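Prolyl-tRNA synthetase (Giardia lamblia ATCC 50803, PDB 3IAL) probably catalyses the ATP-dependent attachment of L-proline to tRNA(Pro), by way of the prolyl-adenylate that is bound in this structure. Local coordinates at residues Arg276-Ala279 against Cys280-Ile284; Asp195-Ser199 against Asp200-Phe204; Leu291-Pro294 against Pro295-Pro299; Leu17-Arg21 against Asp22-Asp26. All blocks are in the same frame, centred on the assembly; numbering follows the deposited sequence. Where two conformers were deposited one is given.

Contact 1 (Arg276-Ala279 against Cys280-Ile284); sequences RVLA and CALSI. With PR8 (5'-O-[(R)-hydroxy{[(2S)-pyrrolidin-2-ylcarbonyl]oxy}phosphoryl]adenosine), chain H.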
loop_
_atom_site.group_PDB
_atom_site.type_symbol
_atom_site.label_atom_id
_atom_site.label_comp_id
_atom_site.label_asym_id
_atom_site.label_seq_id
_atom_site.Cartn_x
_atom_site.Cartn_y
_atom_site.Cartn_z
ATOM N N ARG B 276 -3.024 2.831 -15.688
ATOM C CA ARG B 276 -2.933 3.650 -16.904
ATOM C C ARG B 276 -2.059 4.897 -16.755
ATOM O O ARG B 276 -1.488 5.362 -17.734
ATOM C CB ARG B 276 -4.330 4.075 -17.360
ATOM C CG ARG B 276 -5.134 2.937 -17.904
ATOM C CD ARG B 276 -6.485 3.411 -18.355
ATOM N NE ARG B 276 -7.130 2.424 -19.201
ATOM C CZ ARG B 276 -8.273 2.607 -19.843
ATOM N NH1 ARG B 276 -8.935 3.761 -19.743
ATOM N NH2 ARG B 276 -8.751 1.623 -20.600
ATOM N N VAL B 277 -1.976 5.450 -15.547
ATOM C CA VAL B 277 -1.095 6.595 -15.282
ATOM C C VAL B 277 0.361 6.193 -15.558
ATOM O O VAL B 277 1.090 6.912 -16.254
ATOM C CB VAL B 277 -1.227 7.105 -13.833
ATOM C CG1 VAL B 277 -0.326 8.320 -13.596
ATOM C CG2 VAL B 277 -2.679 7.453 -13.504
ATOM N N LEU B 278 0.761 5.032 -15.027
ATOM C CA LEU B 278 2.083 4.466 -15.286
ATOM C C LEU B 278 2.257 4.185 -16.781
ATOM O O LEU B 278 3.282 4.532 -17.361
ATOM C CB LEU B 278 2.301 3.191 -14.464
ATOM C CG LEU B 278 3.650 2.475 -14.586
ATOM C CD1 LEU B 278 4.786 3.393 -14.151
ATOM C CD2 LEU B 278 3.662 1.171 -13.774
ATOM N N ALA B 279 1.252 3.582 -17.405
ATOM C CA ALA B 279 1.278 3.360 -18.853
ATOM C C ALA B 279 1.642 4.648 -19.605
ATOM O O ALA B 279 2.508 4.627 -20.482
ATOM C CB ALA B 279 -0.051 2.820 -19.341
ATOM N N CYS B 280 0.991 5.756 -19.247
ATOM C CA CYS B 280 1.238 7.059 -19.892
ATOM C C CYS B 280 2.680 7.541 -19.718
ATOM O O CYS B 280 3.357 7.842 -20.693
ATOM C CB CYS B 280 0.284 8.129 -19.353
ATOM S SG CYS B 280 -1.423 7.965 -19.904
ATOM N N ALA B 281 3.136 7.597 -18.473
ATOM C CA ALA B 281 4.489 8.056 -18.144
ATOM C C ALA B 281 5.561 7.251 -18.870
ATOM O O ALA B 281 6.534 7.817 -19.365
ATOM C CB ALA B 281 4.717 7.979 -16.657
ATOM N N LEU B 282 5.387 5.932 -18.933
ATOM C CA LEU B 282 6.389 5.080 -19.578
ATOM C C LEU B 282 6.359 5.285 -21.087
ATOM O O LEU B 282 7.404 5.378 -21.728
ATOM C CB LEU B 282 6.170 3.607 -19.243
ATOM C CG LEU B 282 6.254 3.193 -17.763
ATOM C CD1 LEU B 282 6.103 1.693 -17.673
ATOM C CD2 LEU B 282 7.535 3.644 -17.063
ATOM N N SER B 283 5.152 5.376 -21.635
ATOM C CA SER B 283 4.947 5.360 -23.077
ATOM C C SER B 283 5.374 6.669 -23.726
ATOM O O SER B 283 5.992 6.673 -24.797
ATOM C CB SER B 283 3.477 5.072 -23.396
ATOM O OG SER B 283 3.110 3.747 -23.012
ATOM N N ILE B 284 5.040 7.773 -23.066
ATOM C CA ILE B 284 5.283 9.100 -23.603
ATOM C C ILE B 284 6.766 9.472 -23.560
ATOM O O ILE B 284 7.287 10.059 -24.510
ATOM C CB ILE B 284 4.457 10.156 -22.862
ATOM C CG1 ILE B 284 2.964 9.929 -23.139
ATOM C CG2 ILE B 284 4.887 11.556 -23.297
ATOM C CD1 ILE B 284 2.022 10.817 -22.350
HETATM C C PR8 H . -14.658 5.227 -11.837
HETATM N N PR8 H . -15.465 4.680 -9.626
HETATM O O PR8 H . -14.570 4.005 -11.971
HETATM P P PR8 H . -13.697 5.519 -14.110
HETATM N N1 PR8 H . -7.517 -1.330 -17.157
HETATM C C2 PR8 H . -6.772 -0.391 -16.583
HETATM N N3 PR8 H . -7.297 0.744 -16.115
HETATM C C4 PR8 H . -8.602 0.989 -16.207
HETATM C C5 PR8 H . -9.413 0.034 -16.811
HETATM C C6 PR8 H . -8.845 -1.145 -17.287
HETATM N N6 PR8 H . -9.610 -2.075 -17.861
HETATM N N7 PR8 H . -10.657 0.495 -16.787
HETATM C C8 PR8 H . -10.639 1.692 -16.196
HETATM N N9 PR8 H . -9.385 2.007 -15.844
HETATM C CA PR8 H . -15.140 5.813 -10.510
HETATM C CB PR8 H . -13.993 6.567 -9.858
HETATM C CD PR8 H . -14.798 4.914 -8.351
HETATM C CG PR8 H . -13.497 5.620 -8.757
HETATM C "C1'" PR8 H . -8.983 3.278 -15.161
HETATM O O10 PR8 H . -14.382 6.154 -12.794
HETATM O O1P PR8 H . -14.642 4.729 -14.941
HETATM C "C2'" PR8 H . -9.143 4.518 -16.073
HETATM O "O2'" PR8 H . -8.036 5.413 -15.884
HETATM O O2P PR8 H . -13.139 6.779 -14.936
HETATM C "C3'" PR8 H . -10.371 5.193 -15.508
HETATM O "O3'" PR8 H . -10.358 6.589 -15.817
HETATM C "C4'" PR8 H . -10.061 4.973 -14.039
HETATM O "O4'" PR8 H . -9.846 3.544 -14.010
HETATM C "C5'" PR8 H . -11.250 5.408 -13.210
HETATM O "O5'" PR8 H . -12.408 4.700 -13.607
#

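Contact 2 (Asp195-Ser199 against Asp200-Phe204); sequences DTIFS and DELCF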
loop_
_atom_site.group_PDB
_atom_site.type_symbol
_atom_site.label_atom_id
_atom_site.label_comp_id
_atom_site.label_asym_id
_atom_site.label_seq_id
_atom_site.Cartn_x
_atom_site.Cartn_y
_atom_site.Cartn_z
ATOM N N ASP B 195 -3.071 16.957 -11.474
ATOM C CA ASP B 195 -2.017 17.803 -12.063
ATOM C C ASP B 195 -0.672 17.608 -11.368
ATOM O O ASP B 195 0.354 17.539 -12.022
ATOM C CB ASP B 195 -2.405 19.282 -12.021
ATOM C CG ASP B 195 -1.769 20.076 -13.138
ATOM O OD1 ASP B 195 -2.116 19.823 -14.307
ATOM O OD2 ASP B 195 -0.935 20.952 -12.854
ATOM N N THR B 196 -0.686 17.503 -10.043
ATOM C CA THR B 196 0.521 17.174 -9.291
ATOM C C THR B 196 1.128 15.838 -9.717
ATOM O O THR B 196 2.341 15.734 -9.913
ATOM C CB THR B 196 0.242 17.099 -7.774
ATOM O OG1 THR B 196 -0.265 18.360 -7.323
ATOM C CG2 THR B 196 1.515 16.754 -7.013
ATOM N N ILE B 197 0.298 14.809 -9.836
ATOM C CA ILE B 197 0.810 13.478 -10.179
ATOM C C ILE B 197 1.279 13.442 -11.620
ATOM O O ILE B 197 2.421 13.075 -11.902
ATOM C CB ILE B 197 -0.252 12.373 -9.996
ATOM C CG1 ILE B 197 -0.679 12.258 -8.536
ATOM C CG2 ILE B 197 0.287 11.027 -10.473
ATOM C CD1 ILE B 197 -2.010 11.506 -8.352
ATOM N N PHE B 198 0.388 13.821 -12.531
ATOM C CA PHE B 198 0.616 13.658 -13.971
ATOM C C PHE B 198 1.715 14.599 -14.478
ATOM O O PHE B 198 2.626 14.174 -15.192
ATOM C CB PHE B 198 -0.660 13.965 -14.758
ATOM C CG PHE B 198 -1.761 12.921 -14.646
ATOM C CD1 PHE B 198 -1.855 12.047 -13.568
ATOM C CD2 PHE B 198 -2.747 12.864 -15.632
ATOM C CE1 PHE B 198 -2.905 11.117 -13.486
ATOM C CE2 PHE B 198 -3.785 11.937 -15.564
ATOM C CZ PHE B 198 -3.867 11.064 -14.485
ATOM N N SER B 199 1.606 15.882 -14.126
ATOM C CA SER B 199 2.455 16.935 -14.705
ATOM C C SER B 199 3.676 17.309 -13.854
ATOM O O SER B 199 4.802 17.234 -14.336
ATOM C CB SER B 199 1.619 18.181 -15.011
ATOM O OG SER B 199 0.689 17.907 -16.051
ATOM N N ASP B 200 3.466 17.702 -12.602
ATOM C CA ASP B 200 4.589 18.110 -11.749
ATOM C C ASP B 200 5.567 16.958 -11.522
ATOM O O ASP B 200 6.782 17.169 -11.504
ATOM C CB ASP B 200 4.118 18.633 -10.386
ATOM C CG ASP B 200 3.256 19.886 -10.483
ATOM O OD1 ASP B 200 3.095 20.464 -11.578
ATOM O OD2 ASP B 200 2.736 20.304 -9.436
ATOM N N GLU B 201 5.039 15.745 -11.351
ATOM C CA GLU B 201 5.870 14.589 -11.006
ATOM C C GLU B 201 6.181 13.654 -12.186
ATOM O O GLU B 201 7.344 13.307 -12.397
ATOM C CB GLU B 201 5.249 13.825 -9.835
ATOM C CG GLU B 201 5.213 14.654 -8.531
ATOM C CD GLU B 201 6.601 14.940 -7.954
ATOM O OE1 GLU B 201 7.418 14.008 -7.846
ATOM O OE2 GLU B 201 6.866 16.101 -7.593
ATOM N N LEU B 202 5.172 13.270 -12.967
ATOM C CA LEU B 202 5.399 12.357 -14.099
ATOM C C LEU B 202 5.640 13.064 -15.420
ATOM O O LEU B 202 5.813 12.410 -16.441
ATOM C CB LEU B 202 4.253 11.350 -14.243
ATOM C CG LEU B 202 4.076 10.440 -13.032
ATOM C CD1 LEU B 202 2.833 9.576 -13.231
ATOM C CD2 LEU B 202 5.332 9.593 -12.777
ATOM N N CYS B 203 5.666 14.396 -15.395
ATOM C CA CYS B 203 6.077 15.199 -16.547
ATOM C C CYS B 203 5.312 14.962 -17.845
ATOM O O CYS B 203 5.898 15.054 -18.923
ATOM C CB CYS B 203 7.572 14.998 -16.811
ATOM S SG CYS B 203 8.605 15.349 -15.399
ATOM N N PHE B 204 4.016 14.664 -17.761
ATOM C CA PHE B 204 3.173 14.592 -18.966
ATOM C C PHE B 204 1.839 15.325 -18.784
ATOM O O PHE B 204 1.507 15.777 -17.692
ATOM C CB PHE B 204 2.974 13.139 -19.438
ATOM C CG PHE B 204 2.036 12.327 -18.580
ATOM C CD1 PHE B 204 0.667 12.365 -18.797
ATOM C CD2 PHE B 204 2.530 11.511 -17.565
ATOM C CE1 PHE B 204 -0.204 11.610 -18.011
ATOM C CE2 PHE B 204 1.662 10.757 -16.767
ATOM C CZ PHE B 204 0.300 10.805 -16.993
#

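Contact 3 (Leu291-Pro294 against Pro295-Pro299); sequences LVLP and PLIAP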
loop_
_atom_site.group_PDB
_atom_site.type_symbol
_atom_site.label_atom_id
_atom_site.label_comp_id
_atom_site.label_asym_id
_atom_site.label_seq_id
_atom_site.Cartn_x
_atom_site.Cartn_y
_atom_site.Cartn_z
ATOM N N LEU B 291 13.165 2.527 -21.660
ATOM C CA LEU B 291 12.499 3.410 -20.727
ATOM C C LEU B 291 13.320 4.660 -20.453
ATOM O O LEU B 291 14.540 4.651 -20.571
ATOM C CB LEU B 291 12.225 2.698 -19.389
ATOM C CG LEU B 291 11.376 1.424 -19.422
ATOM C CD1 LEU B 291 11.296 0.799 -18.041
ATOM C CD2 LEU B 291 9.987 1.700 -19.972
ATOM N N VAL B 292 12.612 5.723 -20.089
ATOM C CA VAL B 292 13.181 6.982 -19.639
ATOM C C VAL B 292 12.271 7.427 -18.483
ATOM O O VAL B 292 11.211 7.984 -18.712
ATOM C CB VAL B 292 13.157 8.029 -20.780
ATOM C CG1 VAL B 292 13.564 9.408 -20.282
ATOM C CG2 VAL B 292 14.047 7.572 -21.962
ATOM N N LEU B 293 12.692 7.171 -17.248
ATOM C CA LEU B 293 11.811 7.298 -16.084
ATOM C C LEU B 293 11.912 8.659 -15.396
ATOM O O LEU B 293 13.007 9.101 -15.061
ATOM C CB LEU B 293 12.137 6.205 -15.056
ATOM C CG LEU B 293 12.037 4.764 -15.552
ATOM C CD1 LEU B 293 12.553 3.806 -14.478
ATOM C CD2 LEU B 293 10.602 4.420 -15.945
ATOM N N PRO B 294 10.766 9.314 -15.161
ATOM C CA PRO B 294 10.760 10.432 -14.229
ATOM C C PRO B 294 11.253 9.978 -12.845
ATOM O O PRO B 294 11.044 8.810 -12.481
ATOM C CB PRO B 294 9.291 10.833 -14.173
ATOM C CG PRO B 294 8.699 10.326 -15.441
ATOM C CD PRO B 294 9.431 9.061 -15.731
ATOM N N PRO B 295 11.930 10.872 -12.091
ATOM C CA PRO B 295 12.497 10.517 -10.787
ATOM C C PRO B 295 11.531 9.835 -9.815
ATOM O O PRO B 295 11.929 8.886 -9.134
ATOM C CB PRO B 295 12.960 11.870 -10.225
ATOM C CG PRO B 295 13.322 12.658 -11.420
ATOM C CD PRO B 295 12.378 12.205 -12.532
ATOM N N LEU B 296 10.288 10.311 -9.754
ATOM C CA LEU B 296 9.268 9.738 -8.863
ATOM C C LEU B 296 9.217 8.211 -8.939
ATOM O O LEU B 296 9.144 7.531 -7.919
ATOM C CB LEU B 296 7.877 10.292 -9.202
ATOM C CG LEU B 296 6.718 9.708 -8.375
ATOM C CD1 LEU B 296 6.811 10.191 -6.925
ATOM C CD2 LEU B 296 5.346 10.040 -8.984
ATOM N N ILE B 297 9.255 7.686 -10.158
ATOM C CA ILE B 297 9.060 6.253 -10.380
ATOM C C ILE B 297 10.326 5.494 -10.756
ATOM O O ILE B 297 10.241 4.344 -11.138
ATOM C CB ILE B 297 7.965 5.986 -11.452
ATOM C CG1 ILE B 297 8.332 6.632 -12.805
ATOM C CG2 ILE B 297 6.620 6.477 -10.944
ATOM C CD1 ILE B 297 7.510 6.111 -14.015
ATOM N N ALA B 298 11.494 6.120 -10.643
ATOM C CA ALA B 298 12.749 5.417 -10.902
ATOM C C ALA B 298 13.132 4.623 -9.654
ATOM O O ALA B 298 13.406 5.221 -8.608
ATOM C CB ALA B 298 13.863 6.409 -11.255
ATOM N N PRO B 299 13.150 3.279 -9.744
ATOM C CA PRO B 299 13.630 2.519 -8.580
ATOM C C PRO B 299 15.071 2.876 -8.185
ATOM O O PRO B 299 15.416 2.805 -7.008
ATOM C CB PRO B 299 13.519 1.059 -9.043
ATOM C CG PRO B 299 12.431 1.080 -10.051
ATOM C CD PRO B 299 12.656 2.377 -10.800
#

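Contact 4 (Leu17-Arg21 against Asp22-Asp26); sequences LTKTR and DTFAD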
loop_
_atom_site.group_PDB
_atom_site.type_symbol
_atom_site.label_atom_id
_atom_site.label_comp_id
_atom_site.label_asym_id
_atom_site.label_seq_id
_atom_site.Cartn_x
_atom_site.Cartn_y
_atom_site.Cartn_z
ATOM N N LEU B 17 14.362 -0.184 -30.710
ATOM C CA LEU B 17 13.201 0.094 -31.555
ATOM C C LEU B 17 12.751 1.533 -31.378
ATOM O O LEU B 17 12.343 1.922 -30.291
ATOM C CB LEU B 17 12.055 -0.851 -31.186
ATOM C CG LEU B 17 10.784 -0.791 -32.044
ATOM C CD1 LEU B 17 11.117 -0.950 -33.544
ATOM C CD2 LEU B 17 9.781 -1.860 -31.585
ATOM N N THR B 18 12.836 2.319 -32.447
ATOM C CA THR B 18 12.432 3.719 -32.410
ATOM C C THR B 18 10.932 3.753 -32.148
ATOM O O THR B 18 10.179 2.971 -32.729
ATOM C CB THR B 18 12.784 4.458 -33.730
ATOM O OG1 THR B 18 14.179 4.295 -34.010
ATOM C CG2 THR B 18 12.467 5.949 -33.634
ATOM N N LYS B 19 10.515 4.633 -31.243
ATOM C CA LYS B 19 9.139 4.660 -30.764
ATOM C C LYS B 19 8.342 5.678 -31.565
ATOM O O LYS B 19 8.491 6.892 -31.361
ATOM C CB LYS B 19 9.104 5.008 -29.272
ATOM C CG LYS B 19 7.711 5.022 -28.662
ATOM C CD LYS B 19 7.661 5.817 -27.364
ATOM C CE LYS B 19 7.739 7.331 -27.605
ATOM N NZ LYS B 19 7.875 8.066 -26.328
ATOM N N THR B 20 7.492 5.170 -32.461
ATOM C CA THR B 20 6.660 6.008 -33.327
ATOM C C THR B 20 5.205 5.541 -33.324
ATOM O O THR B 20 4.855 4.546 -32.682
ATOM C CB THR B 20 7.153 5.957 -34.781
ATOM O OG1 THR B 20 6.930 4.641 -35.306
ATOM C CG2 THR B 20 8.630 6.301 -34.868
ATOM N N ARG B 21 4.371 6.271 -34.066
ATOM C CA ARG B 21 2.972 5.927 -34.263
ATOM C C ARG B 21 2.804 4.504 -34.785
ATOM O O ARG B 21 1.985 3.740 -34.274
ATOM C CB ARG B 21 2.332 6.927 -35.223
ATOM C CG ARG B 21 0.862 6.684 -35.503
ATOM C CD ARG B 21 0.188 7.939 -36.051
ATOM N NE ARG B 21 -1.271 7.813 -36.087
ATOM C CZ ARG B 21 -2.024 7.834 -37.187
ATOM N NH1 ARG B 21 -1.484 7.973 -38.397
ATOM N NH2 ARG B 21 -3.342 7.719 -37.077
ATOM N N ASP B 22 3.595 4.147 -35.793
ATOM C CA ASP B 22 3.513 2.819 -36.399
ATOM C C ASP B 22 4.049 1.693 -35.500
ATOM O O ASP B 22 3.551 0.564 -35.572
ATOM C CB ASP B 22 4.236 2.807 -37.751
ATOM C CG ASP B 22 3.506 3.614 -38.827
ATOM O OD1 ASP B 22 2.689 4.505 -38.504
ATOM O OD2 ASP B 22 3.756 3.348 -40.016
ATOM N N THR B 23 5.044 1.996 -34.658
ATOM C CA THR B 23 5.740 0.969 -33.861
ATOM C C THR B 23 5.292 0.861 -32.397
ATOM O O THR B 23 5.613 -0.125 -31.739
ATOM C CB THR B 23 7.285 1.179 -33.848
ATOM O OG1 THR B 23 7.618 2.365 -33.114
ATOM C CG2 THR B 23 7.861 1.270 -35.270
ATOM N N PHE B 24 4.556 1.854 -31.891
ATOM C CA PHE B 24 4.304 1.943 -30.451
ATOM C C PHE B 24 3.773 0.669 -29.806
ATOM O O PHE B 24 4.269 0.263 -28.769
ATOM C CB PHE B 24 3.359 3.088 -30.083
ATOM C CG PHE B 24 3.020 3.096 -28.621
ATOM C CD1 PHE B 24 3.995 3.396 -27.683
ATOM C CD2 PHE B 24 1.760 2.724 -28.176
ATOM C CE1 PHE B 24 3.703 3.367 -26.319
ATOM C CE2 PHE B 24 1.462 2.704 -26.822
ATOM C CZ PHE B 24 2.439 3.020 -25.895
ATOM N N ALA B 25 2.744 0.076 -30.404
ATOM C CA ALA B 25 2.117 -1.151 -29.891
ATOM C C ALA B 25 3.146 -2.266 -29.670
ATOM O O ALA B 25 3.140 -2.926 -28.636
ATOM C CB ALA B 25 1.012 -1.628 -30.846
ATOM N N ASP B 26 4.038 -2.454 -30.635
ATOM C CA ASP B 26 5.136 -3.427 -30.497
ATOM C C ASP B 26 6.207 -2.983 -29.497
ATOM O O ASP B 26 6.754 -3.804 -28.768
ATOM C CB ASP B 26 5.788 -3.692 -31.847
ATOM C CG ASP B 26 4.858 -4.400 -32.804
ATOM O OD1 ASP B 26 3.919 -5.068 -32.329
ATOM O OD2 ASP B 26 5.070 -4.287 -34.022
HETATM O O HOH W 1 1.465 1.229 -32.962
#

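Contact 1 (Arg276-Ala279 against Cys280-Ile284)
With chi1 of -67°, S283 swings OG beside its own backbone N, and the hydroxyl folds back one helical turn to donate to A279 O at 2.7 Å. The same carbonyl takes the main-chain N-H of S283, at 3.0 Å between S283 N and A279 O, and the two donors arrive from opposite faces of the carbonyl plane. Two bonds thus grip one oxygen, and the buried hydroxyl satisfies itself locally. On another side of the helix, L278 sends CG away from its backbone N (chi1 -179°) while L282 keeps CG near its own; the two chains cross at a slant, L278 CD1 lying 3.9 Å from L282 CG. Each backbone N-H from C280 to S283 bonds to the carbonyl four residues earlier, the regular alpha-helical pattern.

At the N-terminal end of this helix stands R276, the arginine of motif 3, the strand-helix element of the class II synthetase core. Its extended chain carries the guanidinium over one face of the adenine, the two planes nearly parallel, and C4 of the prolyl-adenylate sits 3.6 Å from the guanidinium plane, offset toward the rim. R276 NE lies over the adenine face, 3.5 Å from N3, while its N-H is bonded to I163 O; NH1 bonds to Q237 O. These bonds would hold the rotation of the flat group against the nucleotide.

R276 to S283 are all buried: L278 and L282 face helix 52-71, V277 and C280 rest on strand 235-245, and S283 touches F24 and F28 of helix 24-34.

Contact 2 (Asp195-Ser199 against Asp200-Phe204)
D200, S199 and F204 carry the contact at the end of a helix, D200 against the turn before it and the other two against each other. D200, on the exposed side, lays its CB 3.4 Å from T196 O, and the D200 and T196 side chains cross at an angle; the T196 hydroxyl itself is bonded to K192 O. S199 OG donates to F204 O at 2.8 Å, while in the other direction F204 N reaches F198 O at 3.0 Å along an almost straight N-H...O path of 174°. The two bonds tie F204 on both sides of its CA to adjoining residues of the last turns. A chi1 of 74° sets the F204 ring between its own backbone N and carbonyl carbon and brings it over F198. There the ring planes are 29° from parallel but slid apart, with F204 CE1 3.7 Å from F198 CD2 and little overlap; F198 CB adds a CH-pi contact over the face of the F204 ring.

This is the C-terminal end of helix 180-201 in the class II catalytic core. The helix widens before it stops: a pi-type turn lets D195 O accept the N-H of both S199 and D200, with D200 N 3.2 Å from D195 O, and L202 N likewise reaches back five residues to I197 O. C203 then takes a positive phi and turns the chain out.

On the buried side I197 and L202 lie side by side, I197 CG2 4.0 Å from L202 CD1, with helix 52-71 packed against both.

Contact 3 (Leu291-Pro294 against Pro295-Pro299)
The flat carbonyl group of P294 has the backbone N-H of I297 above one of its faces: I297 N is 3.1 Å from P294 O but 44° out of the carbonyl plane, so the bond does not use a lone pair. The motif is a short 3-10 segment, 295-297, of two overlapping turns, entered through a Pro-Pro pair. It lies in the connection between helix 276-285 of the catalytic core and strand 302-307 of the anticodon-binding domain. Neither proline has an N-H to donate, and the turns are closed by the bonds of I297 and A298, the latter from A298 N to P295 O.

I297 sets CG1 between its backbone N and carbonyl carbon (chi1 59°), which lays the side chain alongside the P294 ring, P294 CD 3.9 Å from I297 CD1. Helices 52-71 and 276-285 add apolar neighbours to L293 and I297, and L293 O is bonded to the hydroxyl of Y424 on helix 416-438. The two branches of L293 are divided between partners: CD2 lies 4.0 Å from I297 CD1, whereas CD1 rests 3.9 Å from P299 CD, each pair of side chains crossing near a right angle.

Contact 4 (Leu17-Arg21 against Asp22-Asp26)
T23 OG1 is the centre of a small polar cluster with T18 and T20. T23 OG1 donates to T18 O (2.7 Å), in the carbonyl plane on a lone pair, and accepts from T20 N (2.9 Å, 164°). The hydroxyl of T20 also donates to it, T20 OG1 standing 3.2 Å from T23 OG1. Three bonds thereby hold one hydroxyl oxygen. In both threonines OG1 lies between the backbone N and the carbonyl carbon (chi1 68° in each), a choice that brings the two oxygens to face one another. T20 O accepts weakly from T23 N and from F24 N. This is the turn that opens helix 24-34, with a threonine hydroxyl bonding main-chain groups ahead of the first helical turn.

A water forms the next shell, donating to R21 O at 2.9 Å and accepting from A25 N at 3.1 Å, so that it bridges a carbonyl and an N-H four residues apart. Around the cluster, L17 places CD1 4.3 Å from T23 CG2, and K19 CG meets the edge of the F24 ring, 4.2 Å from CD1 of that ring.

Partners beyond the turn position these side chains. K19 runs beside F24 and bonds through NZ to S283 O on helix 276-285 and G286 O just beyond it; R21 NH1 bonds to E454 O of helix 446-455; and the buried F24 ring packs on the loop 230-232 that follows strand 222-229.

Contacts 1 and 2 are buried in the catalytic core, contact 3 is partly buried, and contact 4 lies at the surface. Helix 276-285, which carries contact 1, touches the other three: V277 and C280 meet L202 and F204 of contact 2, L278 meets I297 of contact 3 and L282 meets L293 and I297, and contact 4 meets the helix through K19 and F24. Contacts 2 and 3 also join directly, L202 against L296 and I297, whereas contact 4 touches neither. Chemistry follows place: regular helical bonds beside the adenylate in contact 1, a widened helix end in contact 2, proline and apolar packing in contact 3, and hydroxyls with water in contact 4.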